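Local coordinates for hypothetical protein MTH938 (Methanothermobacter thermautotrophicus, PDB 1IHN), which is of unknown function and belongs to the DUF498/DUF598 family, folding as a single mixed alpha/beta chain, at residues 65-70 with 81-86. Sequence-based numbering, arbitrary orientation.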
ATOM      1  N   ILE A  65       6.312  -6.642  -1.377  1.00 37.30           N
ATOM      2  CA  ILE A  65       5.667  -5.445  -0.874  1.00 33.24           C
ATOM      3  C   ILE A  65       5.178  -4.646  -2.065  1.00 33.99           C
ATOM      4  O   ILE A  65       5.958  -4.279  -2.942  1.00 34.67           O
ATOM      5  CB  ILE A  65       6.631  -4.565  -0.054  1.00 30.21           C
ATOM      6  CG1 ILE A  65       6.988  -5.266   1.264  1.00 30.33           C
ATOM      7  CG2 ILE A  65       5.983  -3.216   0.214  1.00 31.55           C
ATOM      8  CD1 ILE A  65       7.908  -4.462   2.172  1.00 28.57           C
ATOM      9  N   ILE A  66       3.877  -4.389  -2.098  1.00 33.55           N
ATOM     10  CA  ILE A  66       3.288  -3.628  -3.177  1.00 27.44           C
ATOM     11  C   ILE A  66       2.891  -2.259  -2.660  1.00 30.85           C
ATOM     12  O   ILE A  66       2.266  -2.135  -1.609  1.00 30.01           O
ATOM     13  CB  ILE A  66       2.035  -4.328  -3.736  1.00 35.42           C
ATOM     14  CG1 ILE A  66       2.407  -5.728  -4.241  1.00 32.72           C
ATOM     15  CG2 ILE A  66       1.426  -3.486  -4.851  1.00 24.28           C
ATOM     16  CD1 ILE A  66       1.248  -6.516  -4.806  1.00 36.84           C
ATOM     17  N   ILE A  67       3.263  -1.229  -3.405  1.00 31.63           N
ATOM     18  CA  ILE A  67       2.931   0.131  -3.031  1.00 29.20           C
ATOM     19  C   ILE A  67       2.020   0.737  -4.086  1.00 29.58           C
ATOM     20  O   ILE A  67       2.388   0.829  -5.260  1.00 27.48           O
ATOM     21  CB  ILE A  67       4.198   0.997  -2.901  1.00 29.96           C
ATOM     22  CG1 ILE A  67       5.075   0.452  -1.774  1.00 28.22           C
ATOM     23  CG2 ILE A  67       3.819   2.457  -2.645  1.00 29.19           C
ATOM     24  CD1 ILE A  67       6.375   1.197  -1.591  1.00 37.82           C
ATOM     25  N   GLY A  68       0.819   1.116  -3.666  1.00 28.22           N
ATOM     26  CA  GLY A  68      -0.117   1.748  -4.572  1.00 25.64           C
ATOM     27  C   GLY A  68       0.174   3.236  -4.530  1.00 29.87           C
ATOM     28  O   GLY A  68      -0.170   3.916  -3.556  1.00 24.56           O
ATOM     29  N   SER A  69       0.820   3.743  -5.581  1.00 30.39           N
ATOM     30  CA  SER A  69       1.185   5.154  -5.659  1.00 29.87           C
ATOM     31  C   SER A  69      -0.014   6.100  -5.860  1.00 33.43           C
ATOM     32  O   SER A  69       0.165   7.305  -6.094  1.00 36.13           O
ATOM     33  CB  SER A  69       2.214   5.369  -6.775  1.00 33.13           C
ATOM     34  OG  SER A  69       1.682   4.940  -8.019  1.00 36.54           O
ATOM     35  N   GLY A  70      -1.213   5.552  -5.764  1.00 36.95           N
ATOM     36  CA  GLY A  70      -2.455   6.361  -5.824  1.00 37.60           C
ATOM     37  C   GLY A  70      -3.148   6.291  -7.184  1.00 40.89           C
ATOM     38  O   GLY A  70      -2.651   5.663  -8.127  1.00 35.83           O
ATOM     39  N   SER A  81      13.996   0.126  -3.356  1.00 61.74           N
ATOM     40  CA  SER A  81      13.728  -1.115  -2.636  1.00 61.41           C
ATOM     41  C   SER A  81      13.159  -2.179  -3.566  1.00 57.62           C
ATOM     42  O   SER A  81      12.887  -1.911  -4.737  1.00 57.03           O
ATOM     43  CB  SER A  81      12.738  -0.857  -1.497  1.00 63.15           C
ATOM     44  OG  SER A  81      12.394  -2.061  -0.832  1.00 73.71           O
ATOM     45  N   ASP A  82      12.983  -3.386  -3.040  1.00 53.93           N
ATOM     46  CA  ASP A  82      12.431  -4.483  -3.825  1.00 52.80           C
ATOM     47  C   ASP A  82      10.931  -4.269  -4.011  1.00 51.54           C
ATOM     48  O   ASP A  82      10.308  -4.891  -4.872  1.00 50.47           O
ATOM     49  CB  ASP A  82      12.687  -5.813  -3.120  1.00 53.99           C
ATOM     50  N   ALA A  83      10.362  -3.378  -3.202  1.00 47.50           N
ATOM     51  CA  ALA A  83       8.935  -3.076  -3.259  1.00 43.25           C
ATOM     52  C   ALA A  83       8.456  -2.705  -4.658  1.00 40.25           C
ATOM     53  O   ALA A  83       9.121  -1.967  -5.387  1.00 40.59           O
ATOM     54  CB  ALA A  83       8.604  -1.957  -2.281  1.00 40.56           C
ATOM     55  N   THR A  84       7.286  -3.218  -5.018  1.00 39.51           N
ATOM     56  CA  THR A  84       6.684  -2.964  -6.320  1.00 40.15           C
ATOM     57  C   THR A  84       5.760  -1.750  -6.280  1.00 38.10           C
ATOM     58  O   THR A  84       4.705  -1.793  -5.652  1.00 37.01           O
ATOM     59  CB  THR A  84       5.859  -4.177  -6.773  1.00 41.23           C
ATOM     60  OG1 THR A  84       6.704  -5.328  -6.829  1.00 42.02           O
ATOM     61  CG2 THR A  84       5.234  -3.929  -8.132  1.00 40.72           C
ATOM     62  N   VAL A  85       6.154  -0.672  -6.952  1.00 34.92           N
ATOM     63  CA  VAL A  85       5.335   0.530  -6.986  1.00 36.22           C
ATOM     64  C   VAL A  85       4.500   0.555  -8.261  1.00 40.45           C
ATOM     65  O   VAL A  85       5.026   0.404  -9.365  1.00 45.30           O
ATOM     66  CB  VAL A  85       6.196   1.805  -6.925  1.00 37.50           C
ATOM     67  CG1 VAL A  85       5.299   3.035  -6.884  1.00 30.56           C
ATOM     68  CG2 VAL A  85       7.087   1.766  -5.699  1.00 37.81           C
ATOM     69  N   LEU A  86       3.195   0.750  -8.101  1.00 37.14           N
ATOM     70  CA  LEU A  86       2.273   0.777  -9.229  1.00 38.89           C
ATOM     71  C   LEU A  86       1.091   1.684  -8.929  1.00 39.11           C
ATOM     72  O   LEU A  86       0.778   1.942  -7.764  1.00 38.41           O
ATOM     73  CB  LEU A  86       1.737  -0.634  -9.505  1.00 34.11           C
ATOM     74  CG  LEU A  86       2.722  -1.709  -9.966  1.00 40.78           C
ATOM     75  CD1 LEU A  86       2.078  -3.077  -9.870  1.00 39.30           C
ATOM     76  CD2 LEU A  86       3.159  -1.417 -11.398  1.00 42.87           C
TER
HETATM   77  O   HOH W   1       8.615  -6.551  -2.882  1.00 43.08           O
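Four backbone hydrogen bonds join I65, I67 and S69 to T84 and L86 in the ladder of parallel strands, whose short axes approach to 4.6 Å at 22°. T84 N gives to I65 O (2.7 Å), and L86 N gives to I67 O. In the other direction I67 N reaches T84 O at 2.7 Å, with an N-H...O angle of 176° as evidence of a nearly straight bond, and S69 N reaches L86 O. CA-H...O contacts fill in the ladder, among them V85 CA to I67 O at 3.4 Å.

At the start of the ladder, a water accepts from I65 N and donates weakly to D82 O, bridging the strand to the loop before T84.

Among the apolar side chains, the A83 methyl touches two isoleucines, with CB 3.8 Å from I65 CG2 and 3.9 Å from I67 CD1. The extended I67 chain carries CD1 back to this methyl, while its CB lies 4.1 Å from V85 CG2. V85 CG1, anti to its own backbone N, touches S69 CB instead (3.9 Å).

On the face shared with T84, I66 packs against helix 88-100; I65 and I67 reach helix 52-58. I66 and G68 also bond through their backbones to strand 105-109, making 64-68 an inner strand and 84-86 an edge strand within this chain. The chemistry thus implies a parallel register set by four main-chain bonds, while the few apolar contacts, A83 with I65 and I67 and V85 with I67 and S69, add side-chain packing along it.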